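PDB 2HK0: D-psicose 3-epimerase from Agrobacterium tumefaciens, which interconverts D-psicose and D-fructose by epimerisation at C3, a reaction in which a metal plays a pivotal role. Local coordinates for residues Y27-E31 / M292-A296; K47-D51 / L300-R304; N234-P238 / M263-V267; F266-G270 / R281-A287. All blocks are in the same frame, centred on the assembly; numbering follows the deposited sequence.

Contact 1 of 4, residues Y27-E31 / M292-A296; sequences YSYWE and MDEDA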
loop_
_atom_site.group_PDB
_atom_site.type_symbol
_atom_site.label_atom_id
_atom_site.label_comp_id
_atom_site.label_asym_id
_atom_site.label_seq_id
_atom_site.Cartn_x
_atom_site.Cartn_y
_atom_site.Cartn_z
ATOM N N TYR A 27 -23.668 6.777 16.379
ATOM C CA TYR A 27 -24.986 6.148 16.181
ATOM C C TYR A 27 -25.751 6.519 14.899
ATOM O O TYR A 27 -26.575 5.732 14.435
ATOM C CB TYR A 27 -25.888 6.373 17.411
ATOM C CG TYR A 27 -26.658 7.659 17.340
ATOM C CD1 TYR A 27 -26.013 8.884 17.508
ATOM C CD2 TYR A 27 -28.013 7.661 17.003
ATOM C CE1 TYR A 27 -26.690 10.082 17.332
ATOM C CE2 TYR A 27 -28.710 8.862 16.830
ATOM C CZ TYR A 27 -28.037 10.063 16.994
ATOM O OH TYR A 27 -28.699 11.249 16.819
ATOM N N SER A 28 -25.476 7.686 14.320
ATOM C CA SER A 28 -26.151 8.098 13.078
ATOM C C SER A 28 -25.917 7.143 11.892
ATOM O O SER A 28 -26.527 7.280 10.823
ATOM C CB SER A 28 -25.726 9.507 12.679
ATOM O OG SER A 28 -26.327 10.459 13.532
ATOM N N TYR A 29 -25.009 6.201 12.082
ATOM C CA TYR A 29 -24.723 5.175 11.081
ATOM C C TYR A 29 -26.038 4.457 10.715
ATOM O O TYR A 29 -26.261 4.080 9.573
ATOM C CB TYR A 29 -23.759 4.167 11.703
ATOM C CG TYR A 29 -23.618 2.835 11.002
ATOM C CD1 TYR A 29 -23.019 2.740 9.745
ATOM C CD2 TYR A 29 -23.965 1.657 11.653
ATOM C CE1 TYR A 29 -22.749 1.498 9.165
ATOM C CE2 TYR A 29 -23.711 0.417 11.089
ATOM C CZ TYR A 29 -23.096 0.337 9.848
ATOM O OH TYR A 29 -22.801 -0.910 9.318
ATOM N N TRP A 30 -26.903 4.285 11.706
ATOM C CA TRP A 30 -28.185 3.593 11.531
ATOM C C TRP A 30 -29.367 4.500 11.148
ATOM O O TRP A 30 -30.483 4.007 10.968
ATOM C CB TRP A 30 -28.539 2.840 12.823
ATOM C CG TRP A 30 -27.728 1.586 13.083
ATOM C CD1 TRP A 30 -27.916 0.358 12.515
ATOM C CD2 TRP A 30 -26.609 1.447 13.972
ATOM N NE1 TRP A 30 -26.989 -0.536 12.989
ATOM C CE2 TRP A 30 -26.171 0.107 13.884
ATOM C CE3 TRP A 30 -25.930 2.327 14.830
ATOM C CZ2 TRP A 30 -25.081 -0.377 14.623
ATOM C CZ3 TRP A 30 -24.849 1.849 15.563
ATOM C CH2 TRP A 30 -24.436 0.507 15.453
ATOM N N GLU A 31 -29.142 5.803 11.002
ATOM C CA GLU A 31 -30.247 6.705 10.674
ATOM C C GLU A 31 -30.105 7.461 9.359
ATOM O O GLU A 31 -29.073 7.372 8.685
ATOM C CB GLU A 31 -30.444 7.712 11.807
ATOM C CG GLU A 31 -30.824 7.090 13.142
ATOM C CD GLU A 31 -32.219 6.463 13.123
ATOM O OE1 GLU A 31 -33.089 6.968 12.381
ATOM O OE2 GLU A 31 -32.445 5.477 13.857
HETATM N N MSE A 292 -26.402 -4.367 8.757
HETATM C CA MSE A 292 -25.711 -3.155 9.222
HETATM C C MSE A 292 -24.985 -3.442 10.546
HETATM O O MSE A 292 -23.848 -3.011 10.754
HETATM C CB MSE A 292 -26.715 -2.024 9.405
HETATM C CG MSE A 292 -27.312 -1.502 8.093
HETATM SE SE MSE A 292 -26.002 -0.427 7.081
HETATM C CE MSE A 292 -26.220 1.214 8.144
ATOM N N ASP A 293 -25.651 -4.178 11.432
ATOM C CA ASP A 293 -25.089 -4.560 12.733
ATOM C C ASP A 293 -23.884 -5.470 12.561
ATOM O O ASP A 293 -22.876 -5.342 13.266
ATOM C CB ASP A 293 -26.131 -5.308 13.578
ATOM C CG ASP A 293 -27.230 -4.403 14.097
ATOM O OD1 ASP A 293 -27.162 -3.162 13.916
ATOM O OD2 ASP A 293 -28.176 -4.948 14.702
ATOM N N GLU A 294 -24.014 -6.413 11.635
ATOM C CA GLU A 294 -22.959 -7.376 11.345
ATOM C C GLU A 294 -21.704 -6.655 10.827
ATOM O O GLU A 294 -20.592 -6.943 11.262
ATOM C CB GLU A 294 -23.469 -8.393 10.318
ATOM C CG GLU A 294 -22.545 -9.566 10.028
ATOM C CD GLU A 294 -23.005 -10.348 8.799
ATOM O OE1 GLU A 294 -24.225 -10.645 8.698
ATOM O OE2 GLU A 294 -22.156 -10.657 7.931
ATOM N N ASP A 295 -21.879 -5.730 9.889
ATOM C CA ASP A 295 -20.735 -4.968 9.377
ATOM C C ASP A 295 -20.091 -4.195 10.542
ATOM O O ASP A 295 -18.872 -4.176 10.687
ATOM C CB ASP A 295 -21.176 -3.974 8.299
ATOM C CG ASP A 295 -21.424 -4.631 6.956
ATOM O OD1 ASP A 295 -20.937 -5.754 6.731
ATOM O OD2 ASP A 295 -22.090 -4.011 6.106
ATOM N N ALA A 296 -20.916 -3.559 11.370
ATOM C CA ALA A 296 -20.409 -2.799 12.517
ATOM C C ALA A 296 -19.623 -3.723 13.449
ATOM O O ALA A 296 -18.502 -3.419 13.860
ATOM C CB ALA A 296 -21.567 -2.145 13.276
HETATM O O HOH W 1 -22.051 -1.140 6.452
#
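Met292, a selenomethionine, sets its CE methyl over the centre of one face of the Tyr29 ring, 3.7 Å from the ring centroid and 14° off the normal, a CH-pi contact. SE lies obliquely to the same ring, adding a Met-aromatic contact. The long, flexible chain of this residue type suits the task: bends at chi2 and chi3 curl the methyl back over the ring. The phenol end is polar and reaches helix 289-307, where Tyr29 OH donates to Met292 O at 2.8 Å. That carbonyl also takes the helical bond from Ala296 N. A water then donates both to Tyr29 OH and to Asp295 OD2, whose carboxylate also pairs with Lys240 through OD1. The small Ala296 lets both aromatic side chains pack close to the helix, its CB 4.0 Å from Tyr29 CE2. Beside it, Trp30 NE1 gives a weak, bent bond to Asp293 OD1 at 2.8 Å, but the stronger partner of that oxygen is Lys44, which also makes a cation-pi contact with the indole. Tyrosine and tryptophan thus combine apolar surfaces with single polar hydrogens, so the buried junction between the first barrel loop and the last helix gives the Tyr29 hydroxyl and, more weakly, the Trp30 indole NH hydrogen-bond partners.

Contact 2 of 4, residues K47-D51 / L300-R304; sequences KLGFD and LAFSR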
loop_
_atom_site.group_PDB
_atom_site.type_symbol
_atom_site.label_atom_id
_atom_site.label_comp_id
_atom_site.label_asym_id
_atom_site.label_seq_id
_atom_site.Cartn_x
_atom_site.Cartn_y
_atom_site.Cartn_z
ATOM N N LYS A 47 -24.630 -3.638 23.281
ATOM C CA LYS A 47 -24.829 -5.054 22.988
ATOM C C LYS A 47 -23.968 -5.529 21.823
ATOM O O LYS A 47 -23.631 -6.702 21.743
ATOM C CB LYS A 47 -26.298 -5.339 22.673
ATOM C CG LYS A 47 -27.267 -5.087 23.821
ATOM C CD LYS A 47 -27.137 -6.107 24.939
ATOM C CE LYS A 47 -28.284 -5.938 25.942
ATOM N NZ LYS A 47 -29.620 -5.956 25.254
ATOM N N LEU A 48 -23.624 -4.630 20.911
ATOM C CA LEU A 48 -22.790 -5.016 19.781
ATOM C C LEU A 48 -21.320 -5.123 20.208
ATOM O O LEU A 48 -20.463 -5.519 19.424
ATOM C CB LEU A 48 -22.948 -4.010 18.632
ATOM C CG LEU A 48 -24.350 -3.937 18.006
ATOM C CD1 LEU A 48 -24.402 -2.778 17.009
ATOM C CD2 LEU A 48 -24.690 -5.270 17.317
ATOM N N GLY A 49 -21.016 -4.755 21.444
ATOM C CA GLY A 49 -19.634 -4.895 21.890
ATOM C C GLY A 49 -18.759 -3.652 21.956
ATOM O O GLY A 49 -17.613 -3.724 22.396
ATOM N N PHE A 50 -19.278 -2.512 21.525
ATOM C CA PHE A 50 -18.492 -1.282 21.571
ATOM C C PHE A 50 -18.280 -0.773 23.003
ATOM O O PHE A 50 -19.136 -0.949 23.868
ATOM C CB PHE A 50 -19.186 -0.191 20.744
ATOM C CG PHE A 50 -19.160 -0.447 19.241
ATOM C CD1 PHE A 50 -18.079 -0.015 18.462
ATOM C CD2 PHE A 50 -20.217 -1.113 18.612
ATOM C CE1 PHE A 50 -18.053 -0.234 17.078
ATOM C CE2 PHE A 50 -20.200 -1.338 17.223
ATOM C CZ PHE A 50 -19.105 -0.892 16.457
ATOM N N ASP A 51 -17.134 -0.134 23.238
ATOM C CA ASP A 51 -16.821 0.448 24.539
ATOM C C ASP A 51 -17.489 1.827 24.623
ATOM O O ASP A 51 -17.778 2.326 25.703
ATOM C CB ASP A 51 -15.317 0.688 24.673
ATOM C CG ASP A 51 -14.482 -0.564 24.420
ATOM O OD1 ASP A 51 -14.719 -1.573 25.109
ATOM O OD2 ASP A 51 -13.580 -0.523 23.542
ATOM N N LEU A 300 -15.603 -3.640 14.158
ATOM C CA LEU A 300 -15.154 -3.485 15.547
ATOM C C LEU A 300 -14.039 -4.482 15.825
ATOM O O LEU A 300 -12.980 -4.117 16.343
ATOM C CB LEU A 300 -16.295 -3.781 16.538
ATOM C CG LEU A 300 -16.415 -3.032 17.876
ATOM C CD1 LEU A 300 -17.225 -3.892 18.877
ATOM C CD2 LEU A 300 -15.062 -2.632 18.440
ATOM N N ALA A 301 -14.301 -5.754 15.513
ATOM C CA ALA A 301 -13.308 -6.820 15.718
ATOM C C ALA A 301 -12.044 -6.538 14.899
ATOM O O ALA A 301 -10.921 -6.702 15.381
ATOM C CB ALA A 301 -13.904 -8.192 15.313
ATOM N N PHE A 302 -12.242 -6.124 13.652
ATOM C CA PHE A 302 -11.138 -5.789 12.755
ATOM C C PHE A 302 -10.321 -4.668 13.401
ATOM O O PHE A 302 -9.095 -4.733 13.478
ATOM C CB PHE A 302 -11.713 -5.313 11.404
ATOM C CG PHE A 302 -10.685 -4.767 10.445
ATOM C CD1 PHE A 302 -10.058 -5.598 9.518
ATOM C CD2 PHE A 302 -10.343 -3.418 10.469
ATOM C CE1 PHE A 302 -9.107 -5.087 8.627
ATOM C CE2 PHE A 302 -9.402 -2.899 9.593
ATOM C CZ PHE A 302 -8.779 -3.735 8.666
ATOM N N SER A 303 -11.002 -3.635 13.880
ATOM C CA SER A 303 -10.305 -2.495 14.467
ATOM C C SER A 303 -9.528 -2.832 15.719
ATOM O O SER A 303 -8.428 -2.338 15.921
ATOM C CB SER A 303 -11.284 -1.360 14.745
ATOM O OG SER A 303 -11.857 -0.915 13.532
ATOM N N ARG A 304 -10.092 -3.676 16.566
ATOM C CA ARG A 304 -9.384 -4.041 17.782
ATOM C C ARG A 304 -8.144 -4.871 17.458
ATOM O O ARG A 304 -7.094 -4.699 18.086
ATOM C CB ARG A 304 -10.310 -4.824 18.713
ATOM C CG ARG A 304 -11.313 -3.935 19.412
ATOM C CD ARG A 304 -12.324 -4.714 20.253
ATOM N NE ARG A 304 -13.038 -3.811 21.155
ATOM C CZ ARG A 304 -14.263 -4.019 21.624
ATOM N NH1 ARG A 304 -14.938 -5.110 21.277
ATOM N NH2 ARG A 304 -14.819 -3.129 22.446
HETATM O O HOH W 2 -11.696 -2.309 22.590
#
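With CG anti to its carbonyl carbon (chi1 -76°) and the chain stretched out from CG to NE, Arg304 carries its guanidinium from helix 289-307 across to the carbonyl of Gly49 and the carboxylate of Asp51. The contact belongs to the TIM barrel: the last helix packs on the turn that leads from helix 39-47 into strand 52-56. Gly49 closes the preceding helix in a Schellman motif. Its positive phi would press a side chain against the carbonyl before it, which by itself calls for glycine. Packing here is also tight, with Leu300 CD1 3.4 Å from Gly49 C. Gly49 O, turned toward the arginine, accepts from Arg304 NH2 at 2.9 Å and more weakly from NH1 of the same group.

Leucine suits position 300 because its branched end can sit on a ring. Leu300 CG lies above one face of the Phe50 ring, offset toward the rim, a CH-pi contact that brings it within 3.3 Å of Phe50 CE1. The leucine methyl CD2 rests over the centre of one guanidinium face, so Leu300 lies between the aromatic ring and the charged group. Further in, Phe50 touches Ile25 and Met263 of the barrel strands. Asp51 adds a salt bridge while its OD2 is also held by the backbone N of His23, which probably fixes the carboxylate for the arginine. The bond from Arg304 NH2 to Asp51 OD2 is 3.1 Å long and nearly straight at 168°; the oxygen lies in the guanidinium plane, yet the nitrogen approaches from above the carboxylate plane.

Contact 3 of 4, residues N234-P238 / M263-V267; sequences NRRVP and MEPFV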
loop_
_atom_site.group_PDB
_atom_site.type_symbol
_atom_site.label_atom_id
_atom_site.label_comp_id
_atom_site.label_asym_id
_atom_site.label_seq_id
_atom_site.Cartn_x
_atom_site.Cartn_y
_atom_site.Cartn_z
ATOM N N ASN A 234 -14.349 6.176 1.215
ATOM C CA ASN A 234 -15.710 6.522 0.804
ATOM C C ASN A 234 -16.703 6.322 1.944
ATOM O O ASN A 234 -17.918 6.235 1.725
ATOM C CB ASN A 234 -16.139 5.739 -0.450
ATOM C CG ASN A 234 -15.970 4.227 -0.299
ATOM O OD1 ASN A 234 -15.838 3.715 0.817
ATOM N ND2 ASN A 234 -15.985 3.504 -1.431
ATOM N N ARG A 235 -16.163 6.227 3.162
ATOM C CA ARG A 235 -16.960 6.140 4.394
ATOM C C ARG A 235 -17.619 4.829 4.792
ATOM O O ARG A 235 -18.531 4.835 5.612
ATOM C CB ARG A 235 -18.029 7.234 4.401
ATOM C CG ARG A 235 -17.477 8.609 4.119
ATOM C CD ARG A 235 -17.139 9.295 5.412
ATOM N NE ARG A 235 -17.632 10.647 5.382
ATOM C CZ ARG A 235 -17.568 11.497 6.396
ATOM N NH1 ARG A 235 -17.027 11.138 7.548
ATOM N NH2 ARG A 235 -18.043 12.718 6.234
ATOM N N ARG A 236 -17.181 3.722 4.206
ATOM C CA ARG A 236 -17.705 2.423 4.608
ATOM C C ARG A 236 -17.030 2.111 5.949
ATOM O O ARG A 236 -16.084 2.798 6.348
ATOM C CB ARG A 236 -17.333 1.351 3.585
ATOM C CG ARG A 236 -18.112 1.453 2.264
ATOM C CD ARG A 236 -17.530 0.464 1.266
ATOM N NE ARG A 236 -16.211 0.925 0.878
ATOM C CZ ARG A 236 -15.275 0.167 0.320
ATOM N NH1 ARG A 236 -15.511 -1.122 0.077
ATOM N NH2 ARG A 236 -14.106 0.713 0.002
ATOM N N VAL A 237 -17.508 1.084 6.639
ATOM C CA VAL A 237 -16.932 0.723 7.918
ATOM C C VAL A 237 -15.499 0.250 7.729
ATOM O O VAL A 237 -15.136 -0.302 6.691
ATOM C CB VAL A 237 -17.739 -0.392 8.611
ATOM C CG1 VAL A 237 -19.206 0.021 8.741
ATOM C CG2 VAL A 237 -17.615 -1.677 7.831
ATOM N N PRO A 238 -14.654 0.489 8.736
ATOM C CA PRO A 238 -13.250 0.086 8.683
ATOM C C PRO A 238 -13.084 -1.402 8.369
ATOM O O PRO A 238 -13.767 -2.254 8.941
ATOM C CB PRO A 238 -12.745 0.441 10.071
ATOM C CG PRO A 238 -13.569 1.680 10.411
ATOM C CD PRO A 238 -14.951 1.238 9.970
HETATM N N MSE A 263 -15.630 4.756 14.878
HETATM C CA MSE A 263 -15.865 4.582 13.441
HETATM C C MSE A 263 -17.083 5.462 13.124
HETATM O O MSE A 263 -18.070 5.468 13.857
HETATM C CB MSE A 263 -16.127 3.118 13.075
HETATM C CG MSE A 263 -17.270 2.447 13.806
HETATM SE SE MSE A 263 -17.345 0.570 13.230
HETATM C CE MSE A 263 -15.700 -0.101 14.006
ATOM N N GLU A 264 -16.993 6.214 12.034
ATOM C CA GLU A 264 -18.038 7.142 11.632
ATOM C C GLU A 264 -18.482 6.788 10.214
ATOM O O GLU A 264 -18.292 7.553 9.275
ATOM C CB GLU A 264 -17.449 8.555 11.688
ATOM C CG GLU A 264 -18.387 9.693 11.360
ATOM C CD GLU A 264 -17.663 11.036 11.415
ATOM O OE1 GLU A 264 -16.556 11.130 10.847
ATOM O OE2 GLU A 264 -18.194 11.988 12.024
ATOM N N PRO A 265 -19.090 5.611 10.046
ATOM C CA PRO A 265 -19.517 5.238 8.699
ATOM C C PRO A 265 -20.839 5.853 8.244
ATOM O O PRO A 265 -21.781 6.001 9.016
ATOM C CB PRO A 265 -19.554 3.711 8.765
ATOM C CG PRO A 265 -19.979 3.447 10.201
ATOM C CD PRO A 265 -19.346 4.538 11.032
ATOM N N PHE A 266 -20.884 6.220 6.974
ATOM C CA PHE A 266 -22.084 6.797 6.376
ATOM C C PHE A 266 -22.229 6.070 5.035
ATOM O O PHE A 266 -21.543 6.396 4.058
ATOM C CB PHE A 266 -21.902 8.307 6.163
ATOM C CG PHE A 266 -21.895 9.123 7.447
ATOM C CD1 PHE A 266 -23.067 9.303 8.184
ATOM C CD2 PHE A 266 -20.723 9.748 7.888
ATOM C CE1 PHE A 266 -23.077 10.103 9.348
ATOM C CE2 PHE A 266 -20.714 10.543 9.038
ATOM C CZ PHE A 266 -21.900 10.724 9.776
ATOM N N VAL A 267 -23.118 5.082 5.003
ATOM C CA VAL A 267 -23.315 4.271 3.821
ATOM C C VAL A 267 -24.761 4.263 3.278
ATOM O O VAL A 267 -25.047 3.575 2.299
ATOM C CB VAL A 267 -22.869 2.806 4.106
ATOM C CG1 VAL A 267 -21.373 2.769 4.522
ATOM C CG2 VAL A 267 -23.733 2.207 5.207
HETATM O O HOH W 3 -20.526 7.440 1.716
#
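Asn234 meets Phe266 through a water that donates to both backbone carbonyls, 2.9 Å from Asn234 O and 2.8 Å from Phe266 O. Asn234 OD1 accepts from Arg236 NE at 2.8 Å on a lone pair, while Asn234 ND2 bonds to Glu210 O of the third subunit. Arg235 then lies alongside Phe266, bent at chi2 and chi3, so that Phe266 CD2 stands over the centre of the guanidinium face with the two planes steeply inclined. The long side chain also brings Arg235 NH1 to Glu264 OE1 at 3.3 Å, at the guanidinium edge, a salt bridge whose hydrogen bond is weak. Arg235 O accepts the direct backbone bond from Phe266 N at 3.1 Å. Arg236 NH1 forms a salt bridge with Asp212 of the third subunit, while its CA lies against Val267 CG1. Compact apolar groups follow: Val237 CG1 packs on Pro265 CB at 3.7 Å, and Pro238 CD on CB of Met263, a selenomethionine, in a buried seam. The two loops follow strands 225-230 and 260-263, at the barrel end that holds the active site in TIM barrels; helix 289-307 backs them, with Ala299 against Val237 and Met263 and Ser303 against Pro238, while Met263 also touches Ile25 and Thr230 of the strands.

Contact 4 of 4, residues F266-G270 / R281-A287; sequences FVKTG and RDLSGGA
Backbone pairing joins Val267 to Leu283, whose N donates to Val267 O at 3.0 Å. The side-chain hydrogen bonds gather round Lys268, Ser284 and Asp282. Lys268 folds back at chi2 and then runs straight, so that Lys268 NZ reaches Ala287 O at 2.9 Å, on a lone pair, and Ser284 OG at 2.9 Å. A lysine suits this place because its ammonium can serve several acceptors at once. Ser284 OG in turn donates to Asp282 OD1 at 2.7 Å. Asp282 uses the syn lone pair of each oxygen, OD1 for this hydroxyl and OD2 for Gly286 N at 2.8 Å. Its negative charge, near the lysine without a direct salt bridge, would probably favour the ammonium form. A water links Thr269 N to Asp282 OD1.

Van der Waals packing is close but modest. Val267 CG2 meets Ser284 CB at 3.7 Å and Val267 CB faces Leu283 CB, while the Thr269 CG2 methyl rests on the backbone, 3.3 Å from Arg281 C. Arg281 forms a salt bridge with Glu210 of the third subunit. Gly285 and Gly286 take positive phi, which glycine tolerates easily. The Ser284 hydroxyl accepting from the backbone N of Ala287, three residues on, is an ST motif, here in the turn between helix 271-276 and the final helix 289-307 of the TIM barrel.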
loop_
_atom_site.group_PDB
_atom_site.type_symbol
_atom_site.label_atom_id
_atom_site.label_comp_id
_atom_site.label_asym_id
_atom_site.label_seq_id
_atom_site.Cartn_x
_atom_site.Cartn_y
_atom_site.Cartn_z
ATOM N N PHE A 266 -20.884 6.220 6.974
ATOM C CA PHE A 266 -22.084 6.797 6.376
ATOM C C PHE A 266 -22.229 6.070 5.035
ATOM O O PHE A 266 -21.543 6.396 4.058
ATOM C CB PHE A 266 -21.902 8.307 6.163
ATOM C CG PHE A 266 -21.895 9.123 7.447
ATOM C CD1 PHE A 266 -23.067 9.303 8.184
ATOM C CD2 PHE A 266 -20.723 9.748 7.888
ATOM C CE1 PHE A 266 -23.077 10.103 9.348
ATOM C CE2 PHE A 266 -20.714 10.543 9.038
ATOM C CZ PHE A 266 -21.900 10.724 9.776
ATOM N N VAL A 267 -23.118 5.082 5.003
ATOM C CA VAL A 267 -23.315 4.271 3.821
ATOM C C VAL A 267 -24.761 4.263 3.278
ATOM O O VAL A 267 -25.047 3.575 2.299
ATOM C CB VAL A 267 -22.869 2.806 4.106
ATOM C CG1 VAL A 267 -21.373 2.769 4.522
ATOM C CG2 VAL A 267 -23.733 2.207 5.207
ATOM N N LYS A 268 -25.654 5.031 3.897
ATOM C CA LYS A 268 -27.048 5.090 3.456
ATOM C C LYS A 268 -27.453 6.410 2.797
ATOM O O LYS A 268 -27.201 7.492 3.332
ATOM C CB LYS A 268 -27.977 4.816 4.642
ATOM C CG LYS A 268 -27.918 3.375 5.158
ATOM C CD LYS A 268 -28.499 2.392 4.137
ATOM C CE LYS A 268 -28.520 0.952 4.685
ATOM N NZ LYS A 268 -29.226 -0.032 3.781
ATOM N N THR A 269 -28.089 6.309 1.629
ATOM C CA THR A 269 -28.550 7.489 0.903
ATOM C C THR A 269 -29.854 7.961 1.518
ATOM O O THR A 269 -30.500 7.215 2.256
ATOM C CB THR A 269 -28.908 7.185 -0.558
ATOM O OG1 THR A 269 -30.101 6.385 -0.576
ATOM C CG2 THR A 269 -27.783 6.444 -1.264
ATOM N N GLY A 270 -30.242 9.193 1.196
ATOM C CA GLY A 270 -31.501 9.735 1.686
ATOM C C GLY A 270 -31.511 10.491 3.006
ATOM O O GLY A 270 -30.642 10.321 3.868
ATOM N N ARG A 281 -24.874 7.480 -3.441
ATOM C CA ARG A 281 -25.126 6.091 -3.787
ATOM C C ARG A 281 -25.031 5.242 -2.534
ATOM O O ARG A 281 -24.282 5.559 -1.612
ATOM C CB ARG A 281 -24.086 5.581 -4.791
ATOM C CG ARG A 281 -22.672 5.490 -4.197
ATOM C CD ARG A 281 -21.639 5.245 -5.274
ATOM N NE ARG A 281 -20.309 4.934 -4.752
ATOM C CZ ARG A 281 -19.469 5.831 -4.248
ATOM N NH1 ARG A 281 -19.816 7.107 -4.190
ATOM N NH2 ARG A 281 -18.267 5.457 -3.826
ATOM N N ASP A 282 -25.786 4.154 -2.515
ATOM C CA ASP A 282 -25.780 3.246 -1.394
ATOM C C ASP A 282 -24.451 2.500 -1.336
ATOM O O ASP A 282 -23.964 2.014 -2.351
ATOM C CB ASP A 282 -26.922 2.242 -1.541
ATOM C CG ASP A 282 -26.930 1.223 -0.432
ATOM O OD1 ASP A 282 -26.918 1.637 0.734
ATOM O OD2 ASP A 282 -26.946 0.011 -0.718
ATOM N N LEU A 283 -23.863 2.415 -0.149
ATOM C CA LEU A 283 -22.608 1.703 0.018
ATOM C C LEU A 283 -22.757 0.622 1.082
ATOM O O LEU A 283 -21.758 0.098 1.585
ATOM C CB LEU A 283 -21.471 2.674 0.395
ATOM C CG LEU A 283 -20.896 3.544 -0.732
ATOM C CD1 LEU A 283 -19.892 4.542 -0.164
ATOM C CD2 LEU A 283 -20.215 2.669 -1.766
ATOM N N SER A 284 -24.005 0.289 1.413
ATOM C CA SER A 284 -24.301 -0.744 2.412
ATOM C C SER A 284 -24.554 -2.083 1.734
ATOM O O SER A 284 -24.511 -3.131 2.376
ATOM C CB SER A 284 -25.555 -0.387 3.205
ATOM O OG SER A 284 -26.714 -0.544 2.393
ATOM N N GLY A 285 -24.828 -2.034 0.432
ATOM C CA GLY A 285 -25.121 -3.242 -0.313
ATOM C C GLY A 285 -26.550 -3.652 -0.017
ATOM O O GLY A 285 -26.841 -4.836 0.114
ATOM N N GLY A 286 -27.431 -2.658 0.104
ATOM C CA GLY A 286 -28.829 -2.907 0.411
ATOM C C GLY A 286 -29.043 -3.606 1.750
ATOM O O GLY A 286 -30.029 -4.324 1.937
ATOM N N ALA A 287 -28.145 -3.383 2.701
ATOM C CA ALA A 287 -28.243 -4.045 4.000
ATOM C C ALA A 287 -29.488 -3.742 4.827
ATOM O O ALA A 287 -29.994 -2.622 4.836
ATOM C CB ALA A 287 -26.988 -3.738 4.838
HETATM O O HOH W 4 -28.827 3.598 1.131
#

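How the contacts relate
From the N terminus, 27-31 follows the first barrel strand and opens contact 1; 47-51, before the second strand, opens contact 2. Neither loop closes until the last helix, 289-307, supplies 292-296 and then 300-304, so the two cross and together bind the start of the barrel to its end. Inside both loops lie contact 3, which closes a short span between the loops after strands 225-230 and 260-263, and contact 4, which closes a still shorter one across helix 271-276. These two share Phe266 and Val267. Met292 of contact 1 touches contacts 3 and 4 alike, whereas contacts 2 and 4 stay about 12 Å apart at their nearest atoms.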